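Local coordinates for pectinesterase (Sitophilus oryzae, PDB 4PMH), which hydrolyses the methyl esters of pectin to methanol and de-esterified polygalacturonate, and probably helps to digest plant cell walls, at residues I71-V80 against D100-P108; A256-M264 against N349-W357. All blocks are in the same frame, centred on the assembly; numbering follows the deposited sequence.

Interaction 1 (I71-V80 against D100-P108)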
loop_
_atom_site.group_PDB
_atom_site.type_symbol
_atom_site.label_atom_id
_atom_site.label_comp_id
_atom_site.label_asym_id
_atom_site.label_seq_id
_atom_site.Cartn_x
_atom_site.Cartn_y
_atom_site.Cartn_z
ATOM N N ILE A 71 -19.241 -8.274 5.479
ATOM C CA ILE A 71 -19.457 -7.185 6.432
ATOM C C ILE A 71 -20.626 -6.328 5.974
ATOM O O ILE A 71 -20.525 -5.579 4.992
ATOM C CB ILE A 71 -18.206 -6.282 6.580
ATOM C CG1 ILE A 71 -16.957 -7.134 6.882
ATOM C CG2 ILE A 71 -18.454 -5.208 7.645
ATOM C CD1 ILE A 71 -15.658 -6.360 7.079
ATOM N N ASN A 72 -21.733 -6.400 6.700
ATOM C CA ASN A 72 -22.882 -5.589 6.354
ATOM C C ASN A 72 -22.501 -4.123 6.291
ATOM O O ASN A 72 -21.659 -3.655 7.069
ATOM C CB ASN A 72 -24.015 -5.786 7.355
ATOM C CG ASN A 72 -24.820 -7.042 7.091
ATOM O OD1 ASN A 72 -24.631 -7.722 6.087
ATOM N ND2 ASN A 72 -25.744 -7.340 7.987
ATOM N N ALA A 73 -23.152 -3.415 5.368
ATOM C CA ALA A 73 -22.949 -1.999 5.170
ATOM C C ALA A 73 -23.034 -1.256 6.495
ATOM O O ALA A 73 -23.882 -1.564 7.330
ATOM C CB ALA A 73 -23.995 -1.464 4.203
ATOM N N GLY A 74 -22.142 -0.299 6.715
ATOM C CA GLY A 74 -22.101 0.407 7.994
ATOM C C GLY A 74 -20.751 1.051 8.243
ATOM O O GLY A 74 -19.844 0.948 7.424
ATOM N N THR A 75 -20.628 1.736 9.369
ATOM C CA THR A 75 -19.357 2.306 9.783
ATOM C C THR A 75 -18.910 1.547 11.019
ATOM O O THR A 75 -19.656 1.443 11.989
ATOM C CB THR A 75 -19.466 3.801 10.109
ATOM O OG1 THR A 75 -19.911 4.530 8.949
ATOM C CG2 THR A 75 -18.119 4.352 10.571
ATOM N N TYR A 76 -17.691 1.013 10.965
ATOM C CA TYR A 76 -17.094 0.196 12.025
ATOM C C TYR A 76 -15.823 0.855 12.584
ATOM O O TYR A 76 -14.860 1.012 11.855
ATOM C CB TYR A 76 -16.736 -1.160 11.443
ATOM C CG TYR A 76 -17.938 -1.934 10.945
ATOM C CD1 TYR A 76 -18.469 -1.711 9.670
ATOM C CD2 TYR A 76 -18.539 -2.899 11.743
ATOM C CE1 TYR A 76 -19.574 -2.431 9.208
ATOM C CE2 TYR A 76 -19.651 -3.614 11.301
ATOM C CZ TYR A 76 -20.166 -3.378 10.026
ATOM O OH TYR A 76 -21.269 -4.102 9.603
ATOM N N GLN A 77 -15.838 1.258 13.850
ATOM C CA GLN A 77 -14.667 1.882 14.461
ATOM C C GLN A 77 -13.866 0.845 15.244
ATOM O O GLN A 77 -13.986 0.694 16.458
ATOM C CB GLN A 77 -15.083 3.091 15.302
ATOM C CG GLN A 77 -15.769 4.135 14.427
ATOM C CD GLN A 77 -16.311 5.281 15.226
ATOM O OE1 GLN A 77 -15.569 6.166 15.647
ATOM N NE2 GLN A 77 -17.612 5.264 15.460
ATOM N N GLU A 78 -13.044 0.125 14.494
ATOM C CA GLU A 78 -12.305 -1.004 15.005
ATOM C C GLU A 78 -11.145 -1.332 14.100
ATOM O O GLU A 78 -11.087 -0.855 12.982
ATOM C CB GLU A 78 -13.215 -2.243 15.119
ATOM C CG GLU A 78 -14.306 -2.349 14.077
ATOM C CD GLU A 78 -15.450 -3.285 14.515
ATOM O OE1 GLU A 78 -15.286 -4.504 14.388
ATOM O OE2 GLU A 78 -16.519 -2.814 14.954
ATOM N N VAL A 79 -10.216 -2.118 14.618
ATOM C CA VAL A 79 -9.205 -2.763 13.791
ATOM C C VAL A 79 -9.684 -4.122 13.301
ATOM O O VAL A 79 -10.636 -4.702 13.851
ATOM C CB VAL A 79 -7.875 -2.963 14.532
ATOM C CG1 VAL A 79 -7.231 -1.622 14.838
ATOM C CG2 VAL A 79 -8.045 -3.804 15.788
ATOM N N VAL A 80 -9.007 -4.623 12.276
ATOM C CA VAL A 80 -9.181 -5.996 11.779
ATOM C C VAL A 80 -7.793 -6.589 11.605
ATOM O O VAL A 80 -6.990 -6.072 10.820
ATOM C CB VAL A 80 -9.926 -6.011 10.433
ATOM C CG1 VAL A 80 -10.162 -7.440 9.957
ATOM C CG2 VAL A 80 -11.234 -5.248 10.543
ATOM N N ASP A 100 -19.984 2.023 0.989
ATOM C CA ASP A 100 -21.051 1.636 1.903
ATOM C C ASP A 100 -20.576 0.845 3.150
ATOM O O ASP A 100 -21.348 0.629 4.073
ATOM C CB ASP A 100 -22.099 0.795 1.153
ATOM C CG ASP A 100 -22.842 1.591 0.087
ATOM O OD1 ASP A 100 -22.898 2.835 0.204
ATOM O OD2 ASP A 100 -23.349 0.977 -0.883
ATOM N N THR A 101 -19.333 0.377 3.147
ATOM C CA THR A 101 -18.785 -0.374 4.256
ATOM C C THR A 101 -17.450 0.249 4.627
ATOM O O THR A 101 -16.505 0.173 3.864
ATOM C CB THR A 101 -18.616 -1.846 3.877
ATOM O OG1 THR A 101 -19.847 -2.335 3.326
ATOM C CG2 THR A 101 -18.238 -2.661 5.103
ATOM N N LEU A 102 -17.395 0.897 5.783
ATOM C CA LEU A 102 -16.246 1.720 6.170
ATOM C C LEU A 102 -15.682 1.273 7.522
ATOM O O LEU A 102 -16.397 1.262 8.528
ATOM C CB LEU A 102 -16.662 3.181 6.244
ATOM C CG LEU A 102 -15.616 4.157 6.804
ATOM C CD1 LEU A 102 -14.411 4.180 5.877
ATOM C CD2 LEU A 102 -16.186 5.556 6.989
ATOM N N ILE A 103 -14.409 0.886 7.528
ATOM C CA ILE A 103 -13.706 0.506 8.714
ATOM C C ILE A 103 -12.730 1.638 8.983
ATOM O O ILE A 103 -11.827 1.853 8.185
ATOM C CB ILE A 103 -12.931 -0.800 8.486
ATOM C CG1 ILE A 103 -13.860 -1.885 7.909
ATOM C CG2 ILE A 103 -12.283 -1.269 9.780
ATOM C CD1 ILE A 103 -13.133 -3.112 7.416
ATOM N N THR A 104 -12.918 2.375 10.072
ATOM C CA THR A 104 -12.182 3.609 10.240
ATOM C C THR A 104 -11.774 3.897 11.681
ATOM O O THR A 104 -12.540 3.626 12.605
ATOM C CB THR A 104 -12.994 4.821 9.699
ATOM O OG1 THR A 104 -12.240 6.019 9.904
ATOM C CG2 THR A 104 -14.368 4.984 10.387
ATOM N N LEU A 105 -10.586 4.473 11.847
ATOM C CA LEU A 105 -10.125 4.971 13.145
ATOM C C LEU A 105 -9.203 6.155 12.920
ATOM O O LEU A 105 -8.647 6.285 11.834
ATOM C CB LEU A 105 -9.353 3.880 13.885
ATOM C CG LEU A 105 -10.133 2.733 14.506
ATOM C CD1 LEU A 105 -9.188 1.640 14.960
ATOM C CD2 LEU A 105 -10.969 3.234 15.674
ATOM N N ASN A 106 -9.084 7.027 13.926
ATOM C CA ASN A 106 -8.069 8.103 13.964
ATOM C C ASN A 106 -6.991 7.596 14.915
ATOM O O ASN A 106 -7.097 7.741 16.135
ATOM C CB ASN A 106 -8.684 9.417 14.488
ATOM C CG ASN A 106 -7.700 10.594 14.510
ATOM O OD1 ASN A 106 -6.480 10.438 14.481
ATOM N ND2 ASN A 106 -8.257 11.799 14.620
ATOM N N MET A 107 -5.969 6.961 14.354
ATOM C CA MET A 107 -5.005 6.219 15.154
ATOM C C MET A 107 -3.635 6.321 14.526
ATOM O O MET A 107 -3.195 5.401 13.820
ATOM C CB MET A 107 -5.429 4.752 15.285
ATOM C CG MET A 107 -4.629 3.980 16.340
ATOM S SD MET A 107 -5.335 2.362 16.730
ATOM C CE MET A 107 -4.842 1.402 15.306
ATOM N N PRO A 108 -2.946 7.445 14.772
ATOM C CA PRO A 108 -1.588 7.606 14.248
ATOM C C PRO A 108 -0.532 6.745 14.953
ATOM O O PRO A 108 -0.790 6.163 16.011
ATOM C CB PRO A 108 -1.301 9.098 14.481
ATOM C CG PRO A 108 -2.100 9.442 15.708
ATOM C CD PRO A 108 -3.369 8.608 15.583
#

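Interaction 2 (A256-M264 against N349-W357)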
loop_
_atom_site.group_PDB
_atom_site.type_symbol
_atom_site.label_atom_id
_atom_site.label_comp_id
_atom_site.label_asym_id
_atom_site.label_seq_id
_atom_site.Cartn_x
_atom_site.Cartn_y
_atom_site.Cartn_z
ATOM N N ALA A 256 6.571 5.384 -1.968
ATOM C CA ALA A 256 7.824 5.286 -1.226
ATOM C C ALA A 256 8.219 3.819 -1.051
ATOM O O ALA A 256 8.137 3.276 0.033
ATOM C CB ALA A 256 7.743 6.004 0.126
ATOM N N PRO A 257 8.701 3.179 -2.133
ATOM C CA PRO A 257 9.152 1.786 -2.017
ATOM C C PRO A 257 10.512 1.605 -1.362
ATOM O O PRO A 257 11.410 2.437 -1.556
ATOM C CB PRO A 257 9.180 1.289 -3.479
ATOM C CG PRO A 257 8.976 2.493 -4.332
ATOM C CD PRO A 257 8.951 3.726 -3.475
ATOM N N ASP A 258 10.640 0.533 -0.565
ATOM C CA ASP A 258 11.928 0.128 0.014
ATOM C C ASP A 258 12.318 -1.257 -0.502
ATOM O O ASP A 258 12.979 -2.055 0.178
ATOM C CB ASP A 258 11.908 0.212 1.556
ATOM C CG ASP A 258 11.149 -0.924 2.233
ATOM O OD1 ASP A 258 10.203 -1.500 1.657
ATOM O OD2 ASP A 258 11.489 -1.186 3.419
ATOM N N THR A 259 11.929 -1.513 -1.744
ATOM C CA THR A 259 12.232 -2.760 -2.416
ATOM C C THR A 259 13.684 -3.180 -2.236
ATOM O O THR A 259 14.615 -2.397 -2.474
ATOM C CB THR A 259 11.987 -2.627 -3.929
ATOM O OG1 THR A 259 10.805 -1.846 -4.171
ATOM C CG2 THR A 259 11.868 -3.999 -4.548
ATOM N N ASP A 260 13.868 -4.421 -1.814
ATOM C CA ASP A 260 15.202 -5.031 -1.713
ATOM C C ASP A 260 15.947 -4.941 -3.063
ATOM O O ASP A 260 15.348 -5.227 -4.100
ATOM C CB ASP A 260 15.061 -6.503 -1.254
ATOM C CG ASP A 260 16.401 -7.165 -0.922
ATOM O OD1 ASP A 260 17.183 -7.467 -1.857
ATOM O OD2 ASP A 260 16.650 -7.428 0.273
ATOM N N PRO A 261 17.249 -4.548 -3.047
ATOM C CA PRO A 261 18.054 -4.395 -4.285
ATOM C C PRO A 261 18.144 -5.651 -5.149
ATOM O O PRO A 261 18.307 -5.554 -6.354
ATOM C CB PRO A 261 19.437 -3.986 -3.767
ATOM C CG PRO A 261 19.446 -4.376 -2.331
ATOM C CD PRO A 261 18.036 -4.152 -1.866
ATOM N N HIS A 262 17.976 -6.820 -4.543
ATOM C CA HIS A 262 18.029 -8.077 -5.269
ATOM C C HIS A 262 16.664 -8.490 -5.784
ATOM O O HIS A 262 16.538 -9.478 -6.509
ATOM C CB HIS A 262 18.658 -9.150 -4.370
ATOM C CG HIS A 262 19.992 -8.736 -3.829
ATOM N ND1 HIS A 262 21.185 -9.137 -4.392
ATOM C CD2 HIS A 262 20.321 -7.891 -2.821
ATOM C CE1 HIS A 262 22.190 -8.581 -3.739
ATOM N NE2 HIS A 262 21.694 -7.821 -2.780
ATOM N N LYS A 263 15.641 -7.722 -5.428
ATOM C CA LYS A 263 14.284 -7.962 -5.916
ATOM C C LYS A 263 14.071 -7.156 -7.197
ATOM O O LYS A 263 14.176 -5.933 -7.194
ATOM C CB LYS A 263 13.251 -7.578 -4.834
ATOM C CG LYS A 263 11.864 -8.172 -5.043
ATOM C CD LYS A 263 10.839 -7.719 -3.993
ATOM C CE LYS A 263 10.885 -8.520 -2.713
ATOM N NZ LYS A 263 9.633 -8.415 -1.910
ATOM N N MET A 264 13.756 -7.862 -8.281
ATOM C CA MET A 264 13.482 -7.261 -9.574
ATOM C C MET A 264 12.152 -6.504 -9.603
ATOM O O MET A 264 12.029 -5.454 -10.237
ATOM C CB MET A 264 13.406 -8.371 -10.641
ATOM C CG MET A 264 14.458 -8.331 -11.734
ATOM S SD MET A 264 13.817 -9.128 -13.232
ATOM C CE MET A 264 13.890 -7.797 -14.426
ATOM N N ASN A 349 18.350 -2.654 -13.117
ATOM C CA ASN A 349 18.543 -3.090 -11.734
ATOM C C ASN A 349 19.811 -2.558 -11.070
ATOM O O ASN A 349 20.158 -2.970 -9.973
ATOM C CB ASN A 349 18.490 -4.609 -11.675
ATOM C CG ASN A 349 17.087 -5.128 -11.901
ATOM O OD1 ASN A 349 16.139 -4.649 -11.274
ATOM N ND2 ASN A 349 16.934 -6.099 -12.789
ATOM N N ASN A 350 20.484 -1.630 -11.733
ATOM C CA ASN A 350 21.681 -0.981 -11.188
ATOM C C ASN A 350 21.302 -0.219 -9.924
ATOM O O ASN A 350 20.315 0.511 -9.917
ATOM C CB ASN A 350 22.210 -0.025 -12.250
ATOM C CG ASN A 350 23.539 0.630 -11.885
ATOM O OD1 ASN A 350 23.855 0.851 -10.724
ATOM N ND2 ASN A 350 24.302 1.007 -12.920
ATOM N N ASP A 351 22.099 -0.360 -8.876
ATOM C CA ASP A 351 21.788 0.249 -7.573
ATOM C C ASP A 351 22.588 1.498 -7.274
ATOM O O ASP A 351 22.529 2.042 -6.170
ATOM C CB ASP A 351 21.976 -0.779 -6.463
ATOM C CG ASP A 351 20.965 -1.897 -6.551
ATOM O OD1 ASP A 351 19.754 -1.592 -6.673
ATOM O OD2 ASP A 351 21.377 -3.080 -6.510
ATOM N N ASN A 352 23.325 1.973 -8.259
ATOM C CA ASN A 352 23.949 3.279 -8.165
ATOM C C ASN A 352 23.011 4.387 -8.596
ATOM O O ASN A 352 23.326 5.567 -8.431
ATOM C CB ASN A 352 25.226 3.289 -8.985
ATOM C CG ASN A 352 26.194 2.256 -8.495
ATOM O OD1 ASN A 352 26.831 2.443 -7.465
ATOM N ND2 ASN A 352 26.254 1.123 -9.181
ATOM N N TYR A 353 21.864 3.993 -9.155
ATOM C CA TYR A 353 20.795 4.904 -9.490
ATOM C C TYR A 353 19.499 4.389 -8.865
ATOM O O TYR A 353 19.409 3.218 -8.475
ATOM C CB TYR A 353 20.591 4.935 -10.999
ATOM C CG TYR A 353 21.795 5.407 -11.770
ATOM C CD1 TYR A 353 21.972 6.755 -12.052
ATOM C CD2 TYR A 353 22.746 4.500 -12.234
ATOM C CE1 TYR A 353 23.077 7.195 -12.759
ATOM C CE2 TYR A 353 23.859 4.930 -12.955
ATOM C CZ TYR A 353 24.021 6.275 -13.205
ATOM O OH TYR A 353 25.112 6.726 -13.907
ATOM N N ASN A 354 18.496 5.260 -8.811
ATOM C CA ASN A 354 17.168 4.844 -8.427
ATOM C C ASN A 354 16.557 3.943 -9.490
ATOM O O ASN A 354 17.083 3.828 -10.604
ATOM C CB ASN A 354 16.298 6.042 -8.151
ATOM C CG ASN A 354 16.722 6.763 -6.901
ATOM O OD1 ASN A 354 17.495 7.725 -6.968
ATOM N ND2 ASN A 354 16.290 6.254 -5.742
ATOM N N ARG A 355 15.470 3.273 -9.122
ATOM C CA ARG A 355 14.792 2.344 -10.030
ATOM C C ARG A 355 13.343 2.749 -10.208
ATOM O O ARG A 355 12.420 1.928 -10.080
ATOM C CB ARG A 355 14.879 0.881 -9.536
ATOM C CG ARG A 355 16.255 0.404 -9.046
ATOM C CD ARG A 355 16.093 -0.549 -7.836
ATOM N NE ARG A 355 15.867 -1.849 -8.362
ATOM C CZ ARG A 355 15.427 -2.918 -7.728
ATOM N NH1 ARG A 355 15.114 -2.938 -6.430
ATOM N NH2 ARG A 355 15.307 -4.005 -8.469
ATOM N N PHE A 356 13.141 4.017 -10.530
ATOM C CA PHE A 356 11.831 4.545 -10.834
ATOM C C PHE A 356 11.745 4.801 -12.330
ATOM O O PHE A 356 12.561 5.530 -12.883
ATOM C CB PHE A 356 11.597 5.862 -10.091
ATOM C CG PHE A 356 11.779 5.783 -8.603
ATOM C CD1 PHE A 356 11.498 4.629 -7.901
ATOM C CD2 PHE A 356 12.223 6.888 -7.909
ATOM C CE1 PHE A 356 11.653 4.575 -6.527
ATOM C CE2 PHE A 356 12.392 6.848 -6.536
ATOM C CZ PHE A 356 12.109 5.691 -5.847
ATOM N N TRP A 357 10.773 4.183 -12.990
ATOM C CA TRP A 357 10.687 4.263 -14.447
ATOM C C TRP A 357 9.260 4.409 -14.924
ATOM O O TRP A 357 8.321 4.053 -14.229
ATOM C CB TRP A 357 11.266 3.002 -15.110
ATOM C CG TRP A 357 12.500 2.427 -14.454
ATOM C CD1 TRP A 357 12.541 1.438 -13.499
ATOM C CD2 TRP A 357 13.847 2.772 -14.729
ATOM N NE1 TRP A 357 13.837 1.170 -13.155
ATOM C CE2 TRP A 357 14.666 1.970 -13.894
ATOM C CE3 TRP A 357 14.457 3.691 -15.590
ATOM C CZ2 TRP A 357 16.066 2.069 -13.892
ATOM C CZ3 TRP A 357 15.835 3.788 -15.583
ATOM C CH2 TRP A 357 16.626 2.966 -14.738
HETATM O O HOH W 1 13.686 -4.034 -12.078
#

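Interaction 1 (I71-V80 against D100-P108)
G74 and T101, T75 and L102, and Y76 and I103 pair as neighbours in two parallel strands whose directions differ by 24°. G74 N reaches D100 O at 2.9 Å, bent to 143° at the hydrogen, whereas the later bonds are straighter: L102 N to G74 O, Y76 N to L102 O at 2.8 Å, and T104 N to Y76 O. On one face, T104 sets OG1 anti to its backbone N (chi1 179°), which turns the methyl, not the hydroxyl, to T75: CG2 meets CG2 at 3.8 Å, while OG1 bonds E167. The other face carries T101, I103 and Y76. I71 CG2 lies 3.6 Å from T101 CG2, and the CD1 ends of I71 and I103 meet with the two side chains at about a right angle. The Y76 ring turns an edge to L102 O and runs back beneath its own segment, where OH bonds N72 O at 2.6 Å; this fixes the ring's far end. I103 CG2 closes on E78 O at 3.4 Å, a buried carbonyl for which the model offers no hydrogen-bond partner. L105 spreads its two methyls against the backbone of Q77 and E78, with CD1 also 3.8 Å from V79 CG1, which M107 CE approaches in turn. With both methyls gone, an alanine here would probably open a gap against V79 CG1 and strip the apolar cover from the Q77-E78 backbone. Helix 51-61 lies against the I71, Y76 and I103 side through I51, and helix 113-120 touches V79, L105 and M107. Consecutive parallel strands stacked in register, one per turn, are the mark of the right-handed parallel beta-helix of pectinesterases, here at an outermost strand of one sheet.

Interaction 2 (A256-M264 against N349-W357)
P257 CG meets F356 CE1 at 4.0 Å, an apolar touch oblique to the ring. Further along, T259 brings its methyl CG2 to 3.9 Å from R355 NH1, while its hydroxyl is bonded to Q311 N. R355 dominates from here on: its chain bends at chi2 (143°) and chi3 (85°), which curls the guanidinium round to the turn D260-K263. D260 O takes R355 NH1 at 3.3 Å from above its carbonyl plane, off the lone pairs, and K263 N, closing the type I turn, reaches the same oxygen from the opposite face. The D260 carboxylate is engaged separately, OD1 accepting H262 N in an Asx turn. P261 contributes in two ways: its carbonyl O sits over one face of the guanidinium, and CB packs 3.5 Å from D351 OD2, whose partner OD1 bonds N309 ND2. K263 O is then held by R355 NH2 at 2.6 Å with a nearly straight N-H (164°), close to the guanidinium plane, and more weakly by R355 NH1. N349 OD1, from the arginine's own segment, accepts R355 NH2 at 3.0 Å and steadies it in plane while it grips K263 O. At M264, CG lies 3.5 Å from N349 ND2, the side chains crossing at about a right angle, and one water donates to both M264 O and N349 OD1. Two backbone carbonyls and an amide oxygen thus hold the guanidinium's rotation, with N309 O as a further acceptor for NH1. Strand 252-257 leads, through D258 and T259, into the turn, and strand 355-359 ends the ten-strand parallel sheet beside strand 311-315, whose Q311 and L312 touch R355 and F356; the F356 ring also meets W329.

Overall arrangement
The two interactions lie on opposite sides of the chain's centre, their centres 35 Å apart and nearest atoms about 17 Å apart, so they do not touch. In sequence they come in series, 71-80 with 100-108 closing well before 256-264 opens. The ten-strand parallel sheet spans the distance: strand 67-71, which includes I71, is second in its order, and strand 355-359 is last. Interaction 1 joins successive turns near the beginning of the beta-helix, while interaction 2 binds a loop to the segment entering its final strand. The side chains of M107 and F356 lie about 11 Å and 5 Å from those of Q177 and R290, probable substrate binders, consistent with contacts on either side of the probable catalytic region.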